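Local coordinates for sulfatase (Bacteroides fragilis CAG:558, PDB 6USS), which probably hydrolyses aryl sulfate esters as a calcium-dependent member of the sulfatase family, at residues V63-Q75 with I292-D304. The protein carries 1 engineered substitution. Sequence-based numbering, arbitrary orientation.
Sequences VYETPNMERLAKQ and IEGMDKSLGDLMD
Ile292 sets its CD1 over the centre of the Tyr64 ring, 3.6 Å from the centroid and 10° off the normal, a CH-pi contact, while its CG2 branch meets the methyl of Thr66. One residue on, the carboxylates of Glu293 and Glu65 lie side by side, OE1 to OE1 3.8 Å; Lys275 salt-bridges both, which probably offsets the like charges. Met295 brings its CE to Met69 SD.

Asp296 illustrates how a carboxylate can receive the start of another helix. Its chi1 of -173° swings the carboxylate away from its own N and out to the first turn of helix 67-74: OD1 accepts Met69 N at 2.9 Å and OD2 accepts Asn68 N at 2.9 Å, each through a syn lone pair. OD2 also takes Asn68 ND2, which arrives from above the carboxylate plane, 48° out of it, and bonds weakly to Asp296 O as well.

Further along, Leu299 CD2 packs on Met69 CG, and Gly300 CA comes within 3.3 Å of Asn68 OD1. Met303 CE sits over one face of the Arg71 guanidinium, toward its rim, and against Leu72 CB, before Asp304 OD1 forms a salt bridge to Arg71 NH2, its hydrogen bond weak. Both helices pack on the central mixed sheet of the alkaline-phosphatase-like sulfatase fold, Leu72 on Phe319 and Leu299 on Phe39. Buried Asp296, gripped by three N-H bonds at a helix N-terminus, is probably held ionised.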
loop_
_atom_site.group_PDB
_atom_site.type_symbol
_atom_site.label_atom_id
_atom_site.label_comp_id
_atom_site.label_asym_id
_atom_site.label_seq_id
_atom_site.Cartn_x
_atom_site.Cartn_y
_atom_site.Cartn_z
ATOM N N VAL A 63 -31.791 18.085 20.694
ATOM C CA VAL A 63 -32.034 16.650 20.881
ATOM C C VAL A 63 -30.783 15.781 20.674
ATOM O O VAL A 63 -30.624 14.765 21.357
ATOM C CB VAL A 63 -33.206 16.155 19.997
ATOM C CG1 VAL A 63 -34.411 17.037 20.173
ATOM C CG2 VAL A 63 -32.832 16.044 18.512
ATOM N N TYR A 64 -29.885 16.144 19.760
ATOM C CA TYR A 64 -28.722 15.300 19.514
ATOM C C TYR A 64 -27.666 15.512 20.594
ATOM O O TYR A 64 -27.684 16.494 21.338
ATOM C CB TYR A 64 -28.123 15.583 18.131
ATOM C CG TYR A 64 -29.088 15.300 16.995
ATOM C CD1 TYR A 64 -29.822 14.116 16.962
ATOM C CD2 TYR A 64 -29.259 16.211 15.955
ATOM C CE1 TYR A 64 -30.714 13.849 15.935
ATOM C CE2 TYR A 64 -30.145 15.951 14.913
ATOM C CZ TYR A 64 -30.878 14.764 14.910
ATOM O OH TYR A 64 -31.770 14.491 13.883
ATOM N N GLU A 65 -26.737 14.567 20.686
ATOM C CA GLU A 65 -25.671 14.634 21.685
ATOM C C GLU A 65 -24.324 14.359 21.020
ATOM O O GLU A 65 -23.947 13.204 20.795
ATOM C CB GLU A 65 -25.946 13.672 22.827
ATOM C CG GLU A 65 -27.187 14.038 23.616
ATOM C CD GLU A 65 -27.529 13.004 24.666
ATOM O OE1 GLU A 65 -26.647 12.185 25.013
ATOM O OE2 GLU A 65 -28.685 12.994 25.139
ATOM N N THR A 66 -23.596 15.427 20.701
ATOM C CA THR A 66 -22.226 15.334 20.209
ATOM C C THR A 66 -21.325 16.123 21.157
ATOM O O THR A 66 -20.780 17.177 20.792
ATOM C CB THR A 66 -22.109 15.839 18.770
ATOM O OG1 THR A 66 -22.584 17.194 18.670
ATOM C CG2 THR A 66 -22.917 14.948 17.837
ATOM N N PRO A 67 -21.156 15.647 22.392
ATOM C CA PRO A 67 -20.348 16.417 23.351
ATOM C C PRO A 67 -18.892 16.515 22.946
ATOM O O PRO A 67 -18.227 17.493 23.316
ATOM C CB PRO A 67 -20.512 15.635 24.659
ATOM C CG PRO A 67 -20.724 14.202 24.187
ATOM C CD PRO A 67 -21.570 14.340 22.937
ATOM N N ASN A 68 -18.370 15.523 22.203
ATOM C CA ASN A 68 -16.959 15.561 21.820
ATOM C C ASN A 68 -16.713 16.548 20.674
ATOM O O ASN A 68 -15.643 17.164 20.606
ATOM C CB ASN A 68 -16.477 14.164 21.443
ATOM C CG ASN A 68 -16.451 13.204 22.625
ATOM O OD1 ASN A 68 -15.660 13.356 23.557
ATOM N ND2 ASN A 68 -17.300 12.184 22.570
ATOM N N MET A 69 -17.686 16.701 19.758
ATOM C CA MET A 69 -17.635 17.789 18.781
ATOM C C MET A 69 -17.612 19.156 19.474
ATOM O O MET A 69 -16.897 20.064 19.040
ATOM C CB MET A 69 -18.834 17.704 17.820
ATOM C CG MET A 69 -18.788 16.565 16.814
ATOM S SD MET A 69 -20.207 16.560 15.685
ATOM C CE MET A 69 -20.033 18.125 14.814
ATOM N N GLU A 70 -18.408 19.333 20.537
ATOM C CA GLU A 70 -18.400 20.604 21.262
ATOM C C GLU A 70 -17.045 20.848 21.912
ATOM O O GLU A 70 -16.495 21.957 21.839
ATOM C CB GLU A 70 -19.498 20.608 22.322
ATOM C CG GLU A 70 -20.896 20.591 21.790
ATOM C CD GLU A 70 -21.936 20.453 22.897
ATOM O OE1 GLU A 70 -21.676 20.923 24.026
ATOM O OE2 GLU A 70 -23.019 19.885 22.634
ATOM N N ARG A 71 -16.513 19.819 22.574
ATOM C CA ARG A 71 -15.152 19.833 23.104
ATOM C C ARG A 71 -14.133 20.256 22.038
ATOM O O ARG A 71 -13.322 21.166 22.260
ATOM C CB ARG A 71 -14.837 18.436 23.661
ATOM C CG ARG A 71 -13.635 18.335 24.568
ATOM C CD ARG A 71 -13.654 17.039 25.387
ATOM N NE ARG A 71 -12.337 16.404 25.430
ATOM C CZ ARG A 71 -12.066 15.228 24.875
ATOM N NH1 ARG A 71 -13.036 14.572 24.253
ATOM N NH2 ARG A 71 -10.841 14.701 24.941
ATOM N N LEU A 72 -14.154 19.591 20.871
ATOM C CA LEU A 72 -13.211 19.920 19.800
ATOM C C LEU A 72 -13.369 21.372 19.345
ATOM O O LEU A 72 -12.374 22.070 19.104
ATOM C CB LEU A 72 -13.392 18.950 18.628
ATOM C CG LEU A 72 -12.397 19.013 17.457
ATOM C CD1 LEU A 72 -11.006 18.611 17.899
ATOM C CD2 LEU A 72 -12.848 18.145 16.282
ATOM N N ALA A 73 -14.613 21.857 19.255
ATOM C CA ALA A 73 -14.835 23.220 18.786
ATOM C C ALA A 73 -14.349 24.240 19.809
ATOM O O ALA A 73 -13.778 25.271 19.429
ATOM C CB ALA A 73 -16.313 23.434 18.459
ATOM N N LYS A 74 -14.568 23.975 21.107
ATOM C CA LYS A 74 -14.051 24.874 22.142
ATOM C C LYS A 74 -12.535 25.001 22.089
ATOM O O LYS A 74 -12.000 25.996 22.577
ATOM C CB LYS A 74 -14.477 24.424 23.552
ATOM C CG LYS A 74 -15.914 24.834 23.937
ATOM C CD LYS A 74 -16.353 24.209 25.285
ATOM C CE LYS A 74 -17.754 23.555 25.196
ATOM N NZ LYS A 74 -17.669 22.040 25.123
ATOM N N GLN A 75 -11.830 24.024 21.508
ATOM C CA GLN A 75 -10.387 24.097 21.335
ATOM C C GLN A 75 -9.964 24.520 19.933
ATOM O O GLN A 75 -8.761 24.677 19.688
ATOM C CB GLN A 75 -9.756 22.752 21.678
ATOM C CG GLN A 75 -10.115 22.269 23.064
ATOM C CD GLN A 75 -9.967 20.751 23.215
ATOM O OE1 GLN A 75 -10.414 19.973 22.357
ATOM N NE2 GLN A 75 -9.358 20.327 24.319
ATOM N N ILE A 292 -25.625 9.236 15.385
ATOM C CA ILE A 292 -24.884 10.481 15.562
ATOM C C ILE A 292 -24.007 10.401 16.801
ATOM O O ILE A 292 -22.853 10.843 16.788
ATOM C CB ILE A 292 -25.862 11.672 15.622
ATOM C CG1 ILE A 292 -26.388 12.006 14.216
ATOM C CG2 ILE A 292 -25.222 12.878 16.283
ATOM C CD1 ILE A 292 -27.644 12.855 14.219
ATOM N N GLU A 293 -24.520 9.804 17.877
ATOM C CA GLU A 293 -23.769 9.798 19.123
ATOM C C GLU A 293 -22.627 8.795 19.089
ATOM O O GLU A 293 -21.580 9.037 19.695
ATOM C CB GLU A 293 -24.692 9.514 20.312
ATOM C CG GLU A 293 -24.062 9.959 21.644
ATOM C CD GLU A 293 -24.808 9.498 22.900
ATOM O OE1 GLU A 293 -26.021 9.198 22.826
ATOM O OE2 GLU A 293 -24.164 9.461 23.977
ATOM N N GLY A 294 -22.804 7.678 18.388
ATOM C CA GLY A 294 -21.725 6.711 18.279
ATOM C C GLY A 294 -20.600 7.214 17.396
ATOM O O GLY A 294 -19.427 6.921 17.644
ATOM N N MET A 295 -20.939 7.977 16.353
ATOM C CA MET A 295 -19.918 8.715 15.622
ATOM C C MET A 295 -19.141 9.616 16.571
ATOM O O MET A 295 -17.908 9.621 16.575
ATOM C CB MET A 295 -20.563 9.536 14.503
ATOM C CG MET A 295 -19.607 10.500 13.806
ATOM S SD MET A 295 -19.495 12.115 14.620
ATOM C CE MET A 295 -21.144 12.745 14.376
ATOM N N ASP A 296 -19.858 10.383 17.395
ATOM C CA ASP A 296 -19.212 11.313 18.309
ATOM C C ASP A 296 -18.380 10.586 19.370
ATOM O O ASP A 296 -17.361 11.121 19.831
ATOM C CB ASP A 296 -20.266 12.206 18.964
ATOM C CG ASP A 296 -19.645 13.318 19.808
ATOM O OD1 ASP A 296 -19.302 14.390 19.239
ATOM O OD2 ASP A 296 -19.512 13.129 21.037
ATOM N N LYS A 297 -18.801 9.381 19.778
ATOM C CA LYS A 297 -17.994 8.602 20.712
ATOM C C LYS A 297 -16.666 8.229 20.085
ATOM O O LYS A 297 -15.625 8.238 20.755
ATOM C CB LYS A 297 -18.740 7.342 21.145
ATOM C CG LYS A 297 -17.924 6.408 22.029
ATOM C CD LYS A 297 -18.648 5.072 22.231
ATOM C CE LYS A 297 -17.886 4.125 23.165
ATOM N NZ LYS A 297 -16.532 3.763 22.686
ATOM N N SER A 298 -16.689 7.900 18.790
ATOM C CA SER A 298 -15.452 7.624 18.072
ATOM C C SER A 298 -14.522 8.843 18.088
ATOM O O SER A 298 -13.315 8.714 18.350
ATOM C CB SER A 298 -15.785 7.180 16.646
ATOM O OG SER A 298 -14.623 7.052 15.840
ATOM N N LEU A 299 -15.072 10.040 17.822
ATOM C CA LEU A 299 -14.262 11.254 17.845
ATOM C C LEU A 299 -13.633 11.451 19.215
ATOM O O LEU A 299 -12.437 11.741 19.330
ATOM C CB LEU A 299 -15.104 12.470 17.471
ATOM C CG LEU A 299 -14.394 13.834 17.515
ATOM C CD1 LEU A 299 -13.448 14.033 16.329
ATOM C CD2 LEU A 299 -15.393 14.953 17.583
ATOM N N GLY A 300 -14.436 11.300 20.269
ATOM C CA GLY A 300 -13.893 11.386 21.612
ATOM C C GLY A 300 -12.795 10.370 21.866
ATOM O O GLY A 300 -11.784 10.687 22.494
ATOM N N ASP A 301 -12.974 9.141 21.372
ATOM C CA ASP A 301 -12.013 8.078 21.661
ATOM C C ASP A 301 -10.653 8.366 21.030
ATOM O O ASP A 301 -9.612 8.117 21.652
ATOM C CB ASP A 301 -12.540 6.723 21.176
ATOM C CG ASP A 301 -13.727 6.218 21.990
ATOM O OD1 ASP A 301 -13.925 6.665 23.139
ATOM O OD2 ASP A 301 -14.461 5.346 21.478
ATOM N N LEU A 302 -10.641 8.875 19.794
ATOM C CA LEU A 302 -9.384 9.307 19.191
ATOM C C LEU A 302 -8.811 10.525 19.921
ATOM O O LEU A 302 -7.592 10.620 20.125
ATOM C CB LEU A 302 -9.590 9.604 17.703
ATOM C CG LEU A 302 -10.113 8.420 16.895
ATOM C CD1 LEU A 302 -10.501 8.827 15.464
ATOM C CD2 LEU A 302 -9.074 7.285 16.896
ATOM N N MET A 303 -9.672 11.460 20.335
ATOM C CA MET A 303 -9.186 12.636 21.048
ATOM C C MET A 303 -8.539 12.243 22.376
ATOM O O MET A 303 -7.513 12.819 22.769
ATOM C CB MET A 303 -10.328 13.632 21.263
ATOM C CG MET A 303 -10.761 14.402 19.995
ATOM S SD MET A 303 -12.358 15.289 20.135
ATOM C CE MET A 303 -11.895 16.700 21.161
ATOM N N ASP A 304 -9.118 11.254 23.071
ATOM C CA ASP A 304 -8.517 10.770 24.309
ATOM C C ASP A 304 -7.241 10.007 24.020
ATOM O O ASP A 304 -6.271 10.113 24.778
ATOM C CB ASP A 304 -9.484 9.875 25.094
ATOM C CG ASP A 304 -10.807 10.556 25.393
ATOM O OD1 ASP A 304 -10.881 11.810 25.329
ATOM O OD2 ASP A 304 -11.785 9.834 25.699
#